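Local coordinates for glutathione transferase (Phanerochaete chrysosporium, PDB 4F0C), which probably catalyses glutathione-dependent reactions as a Ure2p-class transferase of a wood-degrading fungus, and binds oxidized glutathione disulfide, at residues K5-N11 against L30-Y36. Numbering follows the deposited sequence.
Sequences KQFTLFN and LSFETVY. With SO4 (sulfate ion), chain D.
F7 to N11 and F32 to Y36 pair as parallel strands, the first two of the thioredoxin-like domain, joined by helix 18-28 in a beta-alpha-beta unit. Main-chain bonds run from F7 N to S31 O through E33 N to F7 O, L9 N to E33 O (2.9 Å, 179° at the hydrogen), V35 N to L9 O and N11 N to V35 O.

Polar side chains add to these. Before the strands begin, S31 OG accepts a hydrogen bond from Q6 N at 2.9 Å. T8 OG1 donates to the anti lone pair of E33 OE1 over 2.6 Å and also bonds H64. E33 CG sits between its own N and carbonyl carbon (chi1 66°), and the chain then runs out extended alongside T8. A water bridges N11 ND2 and T34 OG1.

Among apolar contacts, V35 CB lies 3.8 Å from F10 CD1, while V35 CG2 meets T8 CG2. On the other face L30 CB comes to the edge of the F7 ring at CE2 (3.9 Å), the CB atoms of F7 and F32 touch, and T34 CG2 packs on N11 CB. There F32 and N11 lie against helix 18-28, L30 on helix 74-85.

At the outer border T34 N gives a 2.8 Å hydrogen bond to sulfate O1, and K5 NZ bonds O4. K5 NZ also bonds F32 O weakly and shares a water with F32 N. The sulfate probably comes from the crystallisation liquor, so in solution water or another anion may serve T34 N on this outermost strand.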
ATOM      1  N   LYS A   5     -17.959 -24.258   2.428  1.00 15.81           N
ATOM      2  CA  LYS A   5     -16.529 -24.108   2.242  1.00 17.40           C
ATOM      3  C   LYS A   5     -15.980 -23.182   3.313  1.00 14.62           C
ATOM      4  O   LYS A   5     -16.740 -22.460   3.960  1.00 13.06           O
ATOM      5  CB  LYS A   5     -16.253 -23.575   0.847  1.00 19.29           C
ATOM      6  CG  LYS A   5     -16.734 -24.532  -0.264  1.00 24.07           C
ATOM      7  CD  LYS A   5     -16.247 -24.052  -1.659  1.00 20.34           C
ATOM      8  CE  LYS A   5     -16.530 -25.108  -2.769  1.00 22.32           C
ATOM      9  NZ  LYS A   5     -15.797 -24.669  -4.007  1.00 23.93           N
ATOM     10  N   GLN A   6     -14.665 -23.216   3.515  1.00 12.04           N
ATOM     11  CA  GLN A   6     -14.095 -22.431   4.583  1.00 10.77           C
ATOM     12  C   GLN A   6     -14.243 -20.930   4.388  1.00 16.09           C
ATOM     13  O   GLN A   6     -14.578 -20.227   5.323  1.00 12.65           O
ATOM     14  CB  GLN A   6     -12.614 -22.743   4.816  1.00 14.51           C
ATOM     15  CG  GLN A   6     -12.019 -21.857   5.950  1.00 13.55           C
ATOM     16  CD  GLN A   6     -10.729 -22.419   6.522  1.00 11.74           C
ATOM     17  OE1 GLN A   6     -10.164 -23.371   5.975  1.00 14.83           O
ATOM     18  NE2 GLN A   6     -10.256 -21.834   7.630  1.00 10.16           N
ATOM     19  N   PHE A   7     -13.939 -20.448   3.185  1.00 15.41           N
ATOM     20  CA  PHE A   7     -13.857 -19.014   2.930  1.00 12.66           C
ATOM     21  C   PHE A   7     -14.874 -18.587   1.900  1.00 13.80           C
ATOM     22  O   PHE A   7     -15.201 -19.354   0.979  1.00 15.98           O
ATOM     23  CB  PHE A   7     -12.456 -18.643   2.391  1.00 10.28           C
ATOM     24  CG  PHE A   7     -11.330 -18.983   3.341  1.00 14.38           C
ATOM     25  CD1 PHE A   7     -11.083 -18.191   4.468  1.00 11.54           C
ATOM     26  CD2 PHE A   7     -10.544 -20.112   3.115  1.00 10.26           C
ATOM     27  CE1 PHE A   7     -10.004 -18.495   5.348  1.00 13.05           C
ATOM     28  CE2 PHE A   7      -9.497 -20.439   3.960  1.00 13.56           C
ATOM     29  CZ  PHE A   7      -9.221 -19.633   5.104  1.00 13.18           C
ATOM     30  N   THR A   8     -15.369 -17.362   2.057  1.00 11.16           N
ATOM     31  CA  THR A   8     -15.995 -16.650   0.945  1.00 13.71           C
ATOM     32  C   THR A   8     -15.004 -15.587   0.514  1.00 13.82           C
ATOM     33  O   THR A   8     -14.577 -14.740   1.329  1.00 12.39           O
ATOM     34  CB  THR A   8     -17.320 -15.958   1.323  1.00 15.66           C
ATOM     35  OG1 THR A   8     -18.266 -16.942   1.713  1.00 16.03           O
ATOM     36  CG2 THR A   8     -17.898 -15.168   0.141  1.00 13.22           C
ATOM     37  N   LEU A   9     -14.619 -15.642  -0.756  1.00 13.03           N
ATOM     38  CA  LEU A   9     -13.778 -14.603  -1.339  1.00 13.12           C
ATOM     39  C   LEU A   9     -14.648 -13.711  -2.219  1.00 14.00           C
ATOM     40  O   LEU A   9     -15.208 -14.169  -3.212  1.00 13.77           O
ATOM     41  CB  LEU A   9     -12.651 -15.215  -2.198  1.00 11.33           C
ATOM     42  CG  LEU A   9     -11.780 -14.219  -2.994  1.00 11.81           C
ATOM     43  CD1 LEU A   9     -11.067 -13.186  -2.091  1.00  9.71           C
ATOM     44  CD2 LEU A   9     -10.739 -14.967  -3.890  1.00 12.58           C
ATOM     45  N   PHE A  10     -14.763 -12.438  -1.863  1.00 11.98           N
ATOM     46  CA  PHE A  10     -15.438 -11.498  -2.730  1.00 13.23           C
ATOM     47  C   PHE A  10     -14.404 -11.030  -3.749  1.00 13.98           C
ATOM     48  O   PHE A  10     -13.358 -10.484  -3.394  1.00 11.75           O
ATOM     49  CB  PHE A  10     -16.018 -10.324  -1.930  1.00 13.30           C
ATOM     50  CG  PHE A  10     -17.119 -10.731  -0.973  1.00 13.94           C
ATOM     51  CD1 PHE A  10     -18.417 -10.925  -1.432  1.00 14.33           C
ATOM     52  CD2 PHE A  10     -16.851 -10.916   0.380  1.00 16.61           C
ATOM     53  CE1 PHE A  10     -19.440 -11.278  -0.567  1.00 19.97           C
ATOM     54  CE2 PHE A  10     -17.879 -11.267   1.266  1.00 17.03           C
ATOM     55  CZ  PHE A  10     -19.169 -11.466   0.779  1.00 21.69           C
ATOM     56  N   ASN A  11     -14.700 -11.308  -5.013  1.00 15.12           N
ATOM     57  CA  ASN A  11     -13.754 -11.110  -6.085  1.00 15.48           C
ATOM     58  C   ASN A  11     -14.420 -10.305  -7.211  1.00 17.87           C
ATOM     59  O   ASN A  11     -15.591  -9.904  -7.115  1.00 15.18           O
ATOM     60  CB  ASN A  11     -13.275 -12.506  -6.569  1.00 14.36           C
ATOM     61  CG  ASN A  11     -11.898 -12.475  -7.245  1.00 14.48           C
ATOM     62  OD1 ASN A  11     -11.339 -11.411  -7.489  1.00 15.30           O
ATOM     63  ND2 ASN A  11     -11.358 -13.649  -7.548  1.00 13.06           N
ATOM     64  N   LEU A  30      -6.851 -24.732   0.074  1.00 16.56           N
ATOM     65  CA  LEU A  30      -7.936 -24.334   0.983  1.00 17.71           C
ATOM     66  C   LEU A  30      -9.280 -24.228   0.253  1.00 14.84           C
ATOM     67  O   LEU A  30      -9.320 -23.900  -0.930  1.00 17.34           O
ATOM     68  CB  LEU A  30      -7.583 -22.987   1.630  1.00 13.19           C
ATOM     69  CG  LEU A  30      -6.401 -23.056   2.619  1.00 13.56           C
ATOM     70  CD1 LEU A  30      -5.800 -21.665   2.970  1.00 14.05           C
ATOM     71  CD2 LEU A  30      -6.835 -23.798   3.890  1.00 18.14           C
ATOM     72  N   SER A  31     -10.382 -24.493   0.950  1.00 12.68           N
ATOM     73  CA  SER A  31     -11.689 -24.487   0.286  1.00 14.83           C
ATOM     74  C   SER A  31     -12.335 -23.096   0.301  1.00 13.18           C
ATOM     75  O   SER A  31     -12.321 -22.398   1.318  1.00 14.29           O
ATOM     76  CB  SER A  31     -12.622 -25.537   0.897  1.00 17.73           C
ATOM     77  OG  SER A  31     -12.930 -25.194   2.229  1.00 17.51           O
ATOM     78  N   PHE A  32     -12.921 -22.687  -0.815  1.00 13.23           N
ATOM     79  CA  PHE A  32     -13.490 -21.342  -0.871  1.00 13.26           C
ATOM     80  C   PHE A  32     -14.547 -21.211  -1.947  1.00 17.42           C
ATOM     81  O   PHE A  32     -14.433 -21.814  -3.016  1.00 17.42           O
ATOM     82  CB  PHE A  32     -12.404 -20.247  -1.037  1.00 10.64           C
ATOM     83  CG  PHE A  32     -11.651 -20.266  -2.378  1.00 15.05           C
ATOM     84  CD1 PHE A  32     -10.576 -21.146  -2.595  1.00 13.47           C
ATOM     85  CD2 PHE A  32     -11.972 -19.354  -3.383  1.00 15.70           C
ATOM     86  CE1 PHE A  32      -9.855 -21.143  -3.813  1.00 13.81           C
ATOM     87  CE2 PHE A  32     -11.268 -19.334  -4.593  1.00 16.05           C
ATOM     88  CZ  PHE A  32     -10.198 -20.229  -4.808  1.00 14.96           C
ATOM     89  N   GLU A  33     -15.586 -20.441  -1.653  1.00 13.46           N
ATOM     90  CA  GLU A  33     -16.515 -20.043  -2.698  1.00 16.75           C
ATOM     91  C   GLU A  33     -16.100 -18.644  -3.152  1.00 18.18           C
ATOM     92  O   GLU A  33     -15.492 -17.870  -2.389  1.00 17.54           O
ATOM     93  CB  GLU A  33     -17.954 -20.032  -2.204  1.00 18.50           C
ATOM     94  CG  GLU A  33     -18.203 -18.992  -1.172  1.00 21.68           C
ATOM     95  CD  GLU A  33     -19.688 -18.667  -0.979  1.00 30.10           C
ATOM     96  OE1 GLU A  33     -19.983 -17.897  -0.050  1.00 26.37           O
ATOM     97  OE2 GLU A  33     -20.550 -19.155  -1.741  1.00 34.64           O
ATOM     98  N   THR A  34     -16.401 -18.341  -4.405  1.00 17.42           N
ATOM     99  CA  THR A  34     -16.108 -17.029  -4.970  1.00 18.65           C
ATOM    100  C   THR A  34     -17.404 -16.337  -5.276  1.00 18.42           C
ATOM    101  O   THR A  34     -18.266 -16.896  -5.929  1.00 16.39           O
ATOM    102  CB  THR A  34     -15.261 -17.133  -6.240  1.00 19.22           C
ATOM    103  OG1 THR A  34     -13.998 -17.702  -5.892  1.00 16.63           O
ATOM    104  CG2 THR A  34     -15.004 -15.737  -6.832  1.00 18.21           C
ATOM    105  N   VAL A  35     -17.533 -15.113  -4.773  1.00 15.75           N
ATOM    106  CA  VAL A  35     -18.681 -14.274  -5.073  1.00 18.47           C
ATOM    107  C   VAL A  35     -18.189 -13.057  -5.853  1.00 19.61           C
ATOM    108  O   VAL A  35     -17.392 -12.258  -5.333  1.00 19.86           O
ATOM    109  CB  VAL A  35     -19.359 -13.781  -3.782  1.00 18.19           C
ATOM    110  CG1 VAL A  35     -20.498 -12.812  -4.139  1.00 22.28           C
ATOM    111  CG2 VAL A  35     -19.874 -14.968  -2.940  1.00 18.11           C
ATOM    112  N   TYR A  36     -18.628 -12.930  -7.100  1.00 17.13           N
ATOM    113  CA  TYR A  36     -18.284 -11.759  -7.893  1.00 22.17           C
ATOM    114  C   TYR A  36     -19.238 -10.615  -7.584  1.00 27.30           C
ATOM    115  O   TYR A  36     -20.450 -10.707  -7.815  1.00 26.55           O
ATOM    116  CB  TYR A  36     -18.285 -12.078  -9.389  1.00 21.12           C
ATOM    117  CG  TYR A  36     -17.245 -13.101  -9.781  1.00 18.27           C
ATOM    118  CD1 TYR A  36     -15.878 -12.842  -9.610  1.00 18.45           C
ATOM    119  CD2 TYR A  36     -17.626 -14.332 -10.328  1.00 20.59           C
ATOM    120  CE1 TYR A  36     -14.915 -13.798  -9.967  1.00 20.44           C
ATOM    121  CE2 TYR A  36     -16.678 -15.281 -10.689  1.00 23.27           C
ATOM    122  CZ  TYR A  36     -15.333 -15.012 -10.513  1.00 23.08           C
ATOM    123  OH  TYR A  36     -14.411 -15.969 -10.875  1.00 23.18           O
TER
HETATM  124  S   SO4 D 303     -17.811 -21.787  -5.934  0.88 43.35           S
HETATM  125  O1  SO4 D 303     -17.135 -20.492  -6.010  0.88 33.54           O
HETATM  126  O2  SO4 D 303     -19.218 -21.549  -6.228  0.88 52.19           O
HETATM  127  O3  SO4 D 303     -17.239 -22.690  -6.930  0.88 53.75           O
HETATM  128  O4  SO4 D 303     -17.704 -22.427  -4.625  0.88 32.46           O
HETATM  129  O   HOH W   1     -12.840 -24.702  -3.049  1.00 19.02           O
HETATM  130  O   HOH W   2     -10.368 -25.103   3.738  1.00 22.14           O
HETATM  131  O   HOH W   3     -11.854 -16.486  -7.134  1.00 15.45           O